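PDB 3MMZ: putative HAD family hydrolase from Streptomyces avermitilis, which forms the C-terminal, KdsC-like HAD hydrolase part of a longer protein that probably makes CMP-N-acylneuraminate from CTP in sialic acid metabolism, and binds calcium in this crystal. Local coordinates for residues V68-A73 and I78-G83; L17-T22 and E36-H41; K92-C95 and G99-P102. All coordinates share one frame; numbering follows the deposited sequence.

Interaction 1 of 3, residues V68-A73 and I78-G83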
loop_
_atom_site.group_PDB
_atom_site.type_symbol
_atom_site.label_atom_id
_atom_site.label_comp_id
_atom_site.label_asym_id
_atom_site.label_seq_id
_atom_site.Cartn_x
_atom_site.Cartn_y
_atom_site.Cartn_z
ATOM N N VAL D 68 -19.931 -23.390 8.668
ATOM C CA VAL D 68 -18.486 -23.147 8.676
ATOM C C VAL D 68 -18.040 -22.578 10.029
ATOM O O VAL D 68 -16.958 -22.911 10.521
ATOM C CB VAL D 68 -18.022 -22.218 7.519
ATOM C CG1 VAL D 68 -16.516 -22.080 7.544
ATOM C CG2 VAL D 68 -18.449 -22.774 6.164
ATOM N N VAL D 69 -18.880 -21.735 10.631
ATOM C CA VAL D 69 -18.566 -21.141 11.933
ATOM C C VAL D 69 -18.356 -22.212 13.016
ATOM O O VAL D 69 -17.418 -22.130 13.810
ATOM C CB VAL D 69 -19.622 -20.073 12.372
ATOM C CG1 VAL D 69 -20.976 -20.694 12.622
ATOM C CG2 VAL D 69 -19.156 -19.324 13.604
ATOM N N ALA D 70 -19.232 -23.219 13.036
ATOM C CA ALA D 70 -19.125 -24.297 14.004
ATOM C C ALA D 70 -17.875 -25.132 13.763
ATOM O O ALA D 70 -17.264 -25.623 14.711
ATOM C CB ALA D 70 -20.353 -25.171 13.953
ATOM N N ALA D 71 -17.520 -25.301 12.491
ATOM C CA ALA D 71 -16.328 -26.045 12.110
ATOM C C ALA D 71 -15.083 -25.348 12.652
ATOM O O ALA D 71 -14.180 -26.003 13.160
ATOM C CB ALA D 71 -16.254 -26.193 10.587
ATOM N N ARG D 72 -15.057 -24.018 12.561
ATOM C CA ARG D 72 -13.971 -23.218 13.136
ATOM C C ARG D 72 -13.972 -23.337 14.659
ATOM O O ARG D 72 -12.924 -23.545 15.277
ATOM C CB ARG D 72 -14.108 -21.746 12.730
ATOM C CG ARG D 72 -12.988 -20.850 13.244
ATOM C CD ARG D 72 -11.625 -21.360 12.766
ATOM N NE ARG D 72 -10.555 -20.425 13.098
ATOM C CZ ARG D 72 -9.265 -20.735 13.129
ATOM N NH1 ARG D 72 -8.847 -21.959 12.816
ATOM N NH2 ARG D 72 -8.394 -19.801 13.464
ATOM N N ALA D 73 -15.163 -23.221 15.252
ATOM C CA ALA D 73 -15.310 -23.289 16.698
ATOM C C ALA D 73 -14.814 -24.649 17.219
ATOM O O ALA D 73 -14.170 -24.713 18.267
ATOM C CB ALA D 73 -16.757 -23.041 17.096
ATOM N N ILE D 78 -13.791 -24.121 21.243
ATOM C CA ILE D 78 -14.613 -23.129 21.945
ATOM C C ILE D 78 -16.079 -23.221 21.509
ATOM O O ILE D 78 -16.363 -23.579 20.360
ATOM C CB ILE D 78 -14.069 -21.663 21.811
ATOM C CG1 ILE D 78 -14.055 -21.195 20.356
ATOM C CG2 ILE D 78 -12.689 -21.518 22.473
ATOM C CD1 ILE D 78 -13.677 -19.717 20.202
ATOM N N PRO D 79 -17.017 -22.914 22.431
ATOM C CA PRO D 79 -18.430 -23.076 22.095
ATOM C C PRO D 79 -18.916 -22.070 21.051
ATOM O O PRO D 79 -18.335 -20.992 20.892
ATOM C CB PRO D 79 -19.156 -22.852 23.433
ATOM C CG PRO D 79 -18.104 -22.888 24.485
ATOM C CD PRO D 79 -16.829 -22.480 23.828
ATOM N N VAL D 80 -19.958 -22.463 20.335
ATOM C CA VAL D 80 -20.626 -21.596 19.393
ATOM C C VAL D 80 -22.075 -21.350 19.831
ATOM O O VAL D 80 -22.727 -22.229 20.399
ATOM C CB VAL D 80 -20.542 -22.164 17.941
ATOM C CG1 VAL D 80 -21.349 -23.461 17.788
ATOM C CG2 VAL D 80 -20.985 -21.121 16.923
ATOM N N LEU D 81 -22.546 -20.134 19.584
ATOM C CA LEU D 81 -23.942 -19.780 19.735
ATOM C C LEU D 81 -24.292 -19.089 18.420
ATOM O O LEU D 81 -24.021 -17.906 18.244
ATOM C CB LEU D 81 -24.104 -18.849 20.944
ATOM C CG LEU D 81 -25.445 -18.519 21.609
ATOM C CD1 LEU D 81 -26.158 -19.755 22.154
ATOM C CD2 LEU D 81 -25.212 -17.496 22.723
ATOM N N HIS D 82 -24.837 -19.847 17.469
ATOM C CA HIS D 82 -25.097 -19.300 16.131
ATOM C C HIS D 82 -26.443 -19.721 15.527
ATOM O O HIS D 82 -27.126 -20.601 16.060
ATOM C CB HIS D 82 -23.928 -19.598 15.175
ATOM C CG HIS D 82 -24.070 -20.882 14.420
ATOM N ND1 HIS D 82 -24.249 -20.925 13.052
ATOM C CD2 HIS D 82 -24.070 -22.170 14.841
ATOM C CE1 HIS D 82 -24.348 -22.184 12.663
ATOM N NE2 HIS D 82 -24.243 -22.959 13.729
ATOM N N GLY D 83 -26.805 -19.082 14.410
ATOM C CA GLY D 83 -28.133 -19.232 13.800
ATOM C C GLY D 83 -29.202 -18.518 14.616
ATOM O O GLY D 83 -30.368 -18.921 14.613
#

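Interaction 2 of 3, residues L17-T22 and E36-H41. With CA (calcium ion), chain M.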
loop_
_atom_site.group_PDB
_atom_site.type_symbol
_atom_site.label_atom_id
_atom_site.label_comp_id
_atom_site.label_asym_id
_atom_site.label_seq_id
_atom_site.Cartn_x
_atom_site.Cartn_y
_atom_site.Cartn_z
ATOM N N LEU D 17 -16.669 -13.566 20.392
ATOM C CA LEU D 17 -16.247 -13.176 19.040
ATOM C C LEU D 17 -17.358 -13.327 18.005
ATOM O O LEU D 17 -17.980 -14.380 17.889
ATOM C CB LEU D 17 -15.024 -14.006 18.601
ATOM C CG LEU D 17 -13.818 -14.060 19.544
ATOM C CD1 LEU D 17 -12.830 -15.125 19.075
ATOM C CD2 LEU D 17 -13.118 -12.715 19.659
ATOM N N ASP D 18 -17.606 -12.253 17.262
ATOM C CA ASP D 18 -18.306 -12.342 15.996
ATOM C C ASP D 18 -17.442 -13.162 15.015
ATOM O O ASP D 18 -16.247 -13.339 15.250
ATOM C CB ASP D 18 -18.582 -10.935 15.467
ATOM C CG ASP D 18 -19.155 -10.940 14.069
ATOM O OD1 ASP D 18 -20.190 -11.602 13.838
ATOM O OD2 ASP D 18 -18.555 -10.297 13.194
ATOM N N PHE D 19 -18.037 -13.681 13.940
ATOM C CA PHE D 19 -17.279 -14.512 12.996
ATOM C C PHE D 19 -16.963 -13.822 11.669
ATOM O O PHE D 19 -15.850 -13.325 11.497
ATOM C CB PHE D 19 -17.950 -15.869 12.766
ATOM C CG PHE D 19 -17.152 -16.798 11.884
ATOM C CD1 PHE D 19 -15.984 -17.401 12.358
ATOM C CD2 PHE D 19 -17.571 -17.073 10.592
ATOM C CE1 PHE D 19 -15.249 -18.269 11.551
ATOM C CE2 PHE D 19 -16.849 -17.940 9.775
ATOM C CZ PHE D 19 -15.681 -18.534 10.254
ATOM N N ASP D 20 -17.921 -13.767 10.740
ATOM C CA ASP D 20 -17.654 -13.122 9.443
ATOM C C ASP D 20 -17.285 -11.652 9.620
ATOM O O ASP D 20 -18.007 -10.901 10.267
ATOM C CB ASP D 20 -18.847 -13.249 8.487
ATOM C CG ASP D 20 -19.127 -14.690 8.088
ATOM O OD1 ASP D 20 -18.525 -15.176 7.104
ATOM O OD2 ASP D 20 -19.963 -15.334 8.755
ATOM N N GLY D 21 -16.144 -11.256 9.058
ATOM C CA GLY D 21 -15.738 -9.859 9.083
ATOM C C GLY D 21 -14.883 -9.527 10.291
ATOM O O GLY D 21 -14.252 -8.463 10.337
ATOM N N THR D 22 -14.844 -10.464 11.241
ATOM C CA THR D 22 -14.120 -10.287 12.504
ATOM C C THR D 22 -12.970 -11.287 12.590
ATOM O O THR D 22 -11.821 -10.894 12.807
ATOM C CB THR D 22 -15.087 -10.388 13.721
ATOM O OG1 THR D 22 -15.980 -9.267 13.692
ATOM C CG2 THR D 22 -14.325 -10.394 15.063
ATOM N N GLU D 36 -19.652 -23.009 0.091
ATOM C CA GLU D 36 -19.015 -21.814 0.636
ATOM C C GLU D 36 -17.769 -22.160 1.458
ATOM O O GLU D 36 -17.757 -23.151 2.200
ATOM C CB GLU D 36 -20.011 -21.033 1.497
ATOM C CG GLU D 36 -21.217 -20.497 0.721
ATOM C CD GLU D 36 -22.204 -19.717 1.584
ATOM O OE1 GLU D 36 -21.849 -19.290 2.706
ATOM O OE2 GLU D 36 -23.347 -19.507 1.120
ATOM N N PHE D 37 -16.721 -21.358 1.281
ATOM C CA PHE D 37 -15.487 -21.474 2.050
ATOM C C PHE D 37 -15.173 -20.083 2.603
ATOM O O PHE D 37 -15.553 -19.077 1.998
ATOM C CB PHE D 37 -14.328 -21.956 1.168
ATOM C CG PHE D 37 -14.651 -23.177 0.331
ATOM C CD1 PHE D 37 -15.477 -23.082 -0.789
ATOM C CD2 PHE D 37 -14.118 -24.415 0.661
ATOM C CE1 PHE D 37 -15.786 -24.216 -1.566
ATOM C CE2 PHE D 37 -14.409 -25.562 -0.114
ATOM C CZ PHE D 37 -15.247 -25.457 -1.221
ATOM N N VAL D 38 -14.514 -20.014 3.756
ATOM C CA VAL D 38 -14.039 -18.726 4.281
ATOM C C VAL D 38 -12.578 -18.839 4.717
ATOM O O VAL D 38 -12.105 -19.936 5.011
ATOM C CB VAL D 38 -14.910 -18.185 5.458
ATOM C CG1 VAL D 38 -16.374 -17.984 5.018
ATOM C CG2 VAL D 38 -14.832 -19.121 6.672
ATOM N N SER D 39 -11.864 -17.714 4.736
ATOM C CA SER D 39 -10.476 -17.726 5.207
ATOM C C SER D 39 -10.398 -17.216 6.630
ATOM O O SER D 39 -10.898 -16.130 6.950
ATOM C CB SER D 39 -9.550 -16.913 4.283
ATOM O OG SER D 39 -9.539 -17.483 2.985
ATOM N N VAL D 40 -9.781 -18.017 7.489
ATOM C CA VAL D 40 -9.494 -17.621 8.855
ATOM C C VAL D 40 -7.969 -17.450 8.987
ATOM O O VAL D 40 -7.240 -17.614 8.004
ATOM C CB VAL D 40 -10.082 -18.620 9.894
ATOM C CG1 VAL D 40 -11.626 -18.566 9.872
ATOM C CG2 VAL D 40 -9.565 -20.056 9.661
ATOM N N HIS D 41 -7.492 -17.135 10.187
ATOM C CA HIS D 41 -6.080 -16.767 10.374
ATOM C C HIS D 41 -5.449 -17.569 11.514
ATOM O O HIS D 41 -6.030 -17.671 12.590
ATOM C CB HIS D 41 -6.019 -15.258 10.656
ATOM C CG HIS D 41 -4.655 -14.654 10.545
ATOM N ND1 HIS D 41 -3.764 -14.630 11.598
ATOM C CD2 HIS D 41 -4.046 -14.010 9.521
ATOM C CE1 HIS D 41 -2.656 -14.017 11.221
ATOM N NE2 HIS D 41 -2.799 -13.633 9.965
HETATM CA CA CA M . -19.793 -9.750 11.160
HETATM O O HOH W 1 -21.253 -11.618 10.815
HETATM O O HOH W 2 -19.929 -9.147 8.900
HETATM O O HOH W 3 -21.403 -8.588 12.410
#

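Interaction 3 of 3, residues K92-C95 and G99-P102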
loop_
_atom_site.group_PDB
_atom_site.type_symbol
_atom_site.label_atom_id
_atom_site.label_comp_id
_atom_site.label_asym_id
_atom_site.label_seq_id
_atom_site.Cartn_x
_atom_site.Cartn_y
_atom_site.Cartn_z
ATOM N N LYS D 92 -26.909 -11.583 26.239
ATOM C CA LYS D 92 -27.329 -11.184 27.587
ATOM C C LYS D 92 -27.667 -12.411 28.438
ATOM O O LYS D 92 -27.225 -12.515 29.580
ATOM C CB LYS D 92 -28.513 -10.214 27.536
ATOM C CG LYS D 92 -28.898 -9.628 28.889
ATOM C CD LYS D 92 -29.791 -8.411 28.721
ATOM C CE LYS D 92 -30.288 -7.877 30.056
ATOM N NZ LYS D 92 -31.390 -8.709 30.599
ATOM N N GLN D 93 -28.432 -13.334 27.860
ATOM C CA GLN D 93 -28.814 -14.587 28.515
ATOM C C GLN D 93 -27.592 -15.466 28.831
ATOM O O GLN D 93 -27.480 -16.016 29.930
ATOM C CB GLN D 93 -29.819 -15.348 27.636
ATOM C CG GLN D 93 -30.460 -16.572 28.307
ATOM C CD GLN D 93 -31.142 -17.512 27.315
ATOM O OE1 GLN D 93 -32.373 -17.584 27.251
ATOM N NE2 GLN D 93 -30.343 -18.227 26.534
ATOM N N TRP D 94 -26.677 -15.587 27.874
ATOM C CA TRP D 94 -25.460 -16.380 28.063
ATOM C C TRP D 94 -24.625 -15.847 29.232
ATOM O O TRP D 94 -24.201 -16.622 30.098
ATOM C CB TRP D 94 -24.647 -16.414 26.766
ATOM C CG TRP D 94 -23.407 -17.246 26.836
ATOM C CD1 TRP D 94 -23.309 -18.589 26.618
ATOM C CD2 TRP D 94 -22.083 -16.788 27.129
ATOM N NE1 TRP D 94 -22.006 -19.000 26.764
ATOM C CE2 TRP D 94 -21.232 -17.914 27.078
ATOM C CE3 TRP D 94 -21.531 -15.536 27.434
ATOM C CZ2 TRP D 94 -19.857 -17.828 27.314
ATOM C CZ3 TRP D 94 -20.155 -15.448 27.669
ATOM C CH2 TRP D 94 -19.337 -16.590 27.607
ATOM N N CYS D 95 -24.417 -14.528 29.270
ATOM C CA CYS D 95 -23.719 -13.879 30.383
ATOM C C CYS D 95 -24.346 -14.238 31.727
ATOM O O CYS D 95 -23.644 -14.594 32.670
ATOM C CB CYS D 95 -23.741 -12.369 30.230
ATOM S SG CYS D 95 -22.701 -11.788 28.877
ATOM N N GLY D 99 -22.796 -16.708 34.875
ATOM C CA GLY D 99 -22.494 -15.939 36.079
ATOM C C GLY D 99 -21.441 -14.877 35.820
ATOM O O GLY D 99 -20.654 -14.543 36.704
ATOM N N ILE D 100 -21.431 -14.350 34.598
ATOM C CA ILE D 100 -20.456 -13.337 34.197
ATOM C C ILE D 100 -21.131 -11.982 34.005
ATOM O O ILE D 100 -22.106 -11.864 33.261
ATOM C CB ILE D 100 -19.706 -13.737 32.905
ATOM C CG1 ILE D 100 -19.001 -15.088 33.092
ATOM C CG2 ILE D 100 -18.698 -12.642 32.490
ATOM C CD1 ILE D 100 -18.476 -15.710 31.813
ATOM N N ALA D 101 -20.594 -10.975 34.688
ATOM C CA ALA D 101 -21.079 -9.610 34.594
ATOM C C ALA D 101 -20.742 -9.036 33.211
ATOM O O ALA D 101 -19.573 -9.052 32.811
ATOM C CB ALA D 101 -20.459 -8.761 35.699
ATOM N N PRO D 102 -21.760 -8.535 32.478
ATOM C CA PRO D 102 -21.562 -7.995 31.124
ATOM C C PRO D 102 -20.485 -6.912 31.072
ATOM O O PRO D 102 -19.832 -6.735 30.036
ATOM C CB PRO D 102 -22.933 -7.396 30.773
ATOM C CG PRO D 102 -23.896 -8.080 31.665
ATOM C CD PRO D 102 -23.148 -8.346 32.938
#

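Interaction 1 of 3, residues V68-A73 and I78-G83
Val-69 lays one methyl of its fork, CG1, over a face of the imidazole of His-82, a CH-pi contact in which the methyl stands 3.6 Å from the ring centroid and 24° off the ring normal. The methyl is displaced toward the rim, with ND1 of His-82 its nearest atom, 3.3 Å from Val-69 CG1. Placing CG1 between the backbone N and the carbonyl carbon (chi1 66°) leaves the other methyl anti to N, where Val-69 CG2 meets Val-80 CG2 at 4.2 Å. One residue of the helix thus serves two successive inward-facing residues of the strand.

Packing is equally close at the turn. The methyl of Ala-73 sits 3.3 Å from the carbonyl O of Ile-78 and 4.0 Å from CB of Val-80, while Ile-78 N donates to Ala-73 O over 3.1 Å in a nearly straight bond (166°). The looser margin belongs to Ala-70, partly exposed, whose CB reaches Val-80 CG1 only at 4.3 Å and approaches the imidazole obliquely from still farther off.

Helix 68-76 returns antiparallel to strand 80-82, their local axes 9.1 Å apart, within the beta-alpha-beta crossover that starts from strand 57-62. Val-69 and Ile-78 also touch Ile-60 of that strand. ND1 of His-82 is hydrogen-bonded to the carbonyl O of Glu-64, which limits rotation of the ring. The chemistry therefore implies an essentially apolar helix-sheet seam, with one backbone bond closing the turn and His-82 ND1 held from outside it, by Glu-64.

Interaction 2 of 3, residues L17-T22 and E36-H41
The ring of Phe-19 is met at its rim: Val-38 CG2 lies near the ring plane, 3.7 Å from CZ of Phe-19, and OD2 of Asp-20 also lies at the edge, in plane. Val-40 CG1 approaches obliquely, 4.0 Å from CE1 of Phe-19, while Val-69 of helix 68-76 lies over one face, with Arg-72 on that side too. With CG anti to the backbone N (chi1 -176°), Phe-19 extends from the loop to strand 36-41, whose two valines receive it in a buried apolar contact. Beside them, the carboxylate of Asp-20 passes Val-38 CG1 at 4.1 Å from OD1.

Two oxygens of the loop bind a calcium ion, OD2 of Asp-18 at 2.4 Å and the backbone O of Asp-20 at 2.3 Å; three waters and Asn-110 complete six ligands. OD2 of Asp-18 also accepts from Thr-22 OG1 at 2.8 Å through its anti lone pair, a second-shell bond that steadies the carboxylate. Strand 36-41 continues its sheet into a second subunit. An aspartate side chain and a backbone carbonyl two residues on, sharing one metal just beyond a strand end, are consistent with the DxDx(T/V) motif of the HAD fold.

Interaction 3 of 3, residues K92-C95 and G99-P102
Trp-94 brings the far corner of its six-membered ring beside the branch end of Ile-100, CH2 of the indole lying 4.4 Å from CD1 of the isoleucine. The methyl approaches obliquely, and the touch is light. The first torsion of Trp-94, which sets CG opposite the backbone N (chi1 -178°), directs the indole toward the sheet. There it also rests on Val-16, Thr-57 and Leu-59, while Ile-100 reaches Ala-14, Thr-57 and Val-105; both side chains are thereby pressed onto the central parallel sheet of the HAD core.

The backbone makes the firmer join. Ile-100 N donates to Cys-95 O at 2.9 Å, with an N-H...O angle of 160°, the 6→1 backbone bond (N-H of Ile-100 to the carbonyl five residues back) expected where a helix ends in a Schellman motif. Gly-99 is the residue that leaves the helix 87-98, and its positive phi of 70° turns the chain back so that Ile-100 can reach the last-turn carbonyl. The same fold-back brings the carbonyl O of Ile-100 to 3.5 Å from CB of Cys-95, and CB of Ile-100 to 4.0 Å from Cys-95 O, so the two residues meet through backbone oxygens and beta carbons. Cys-95 itself packs on Val-105, at the start of strand 105-109, and Pro-102 extends the connection with a backbone hydrogen bond to Gly-122.

Two of the three contacts lie around the metal site, and the third packs elsewhere on the same sheet. Interactions 1 and 2, their centres 11 Å apart, share one seam: Val-69 CG2 touches Phe-19 CG at 3.7 Å, and Val-68 CG1 meets Val-38 CG2 at 3.5 Å. Interaction 2 holds calcium ligands itself, whereas the side chain of Val-69 in interaction 1 is about 10 Å from the ion. Both also border a second subunit. Interaction 3 lies away from the site, its centre about 24 Å from that of interaction 2, beyond the chain's centre. It joins interaction 1 through Leu-81 CD2 and Trp-94 CB, 4.2 Å apart.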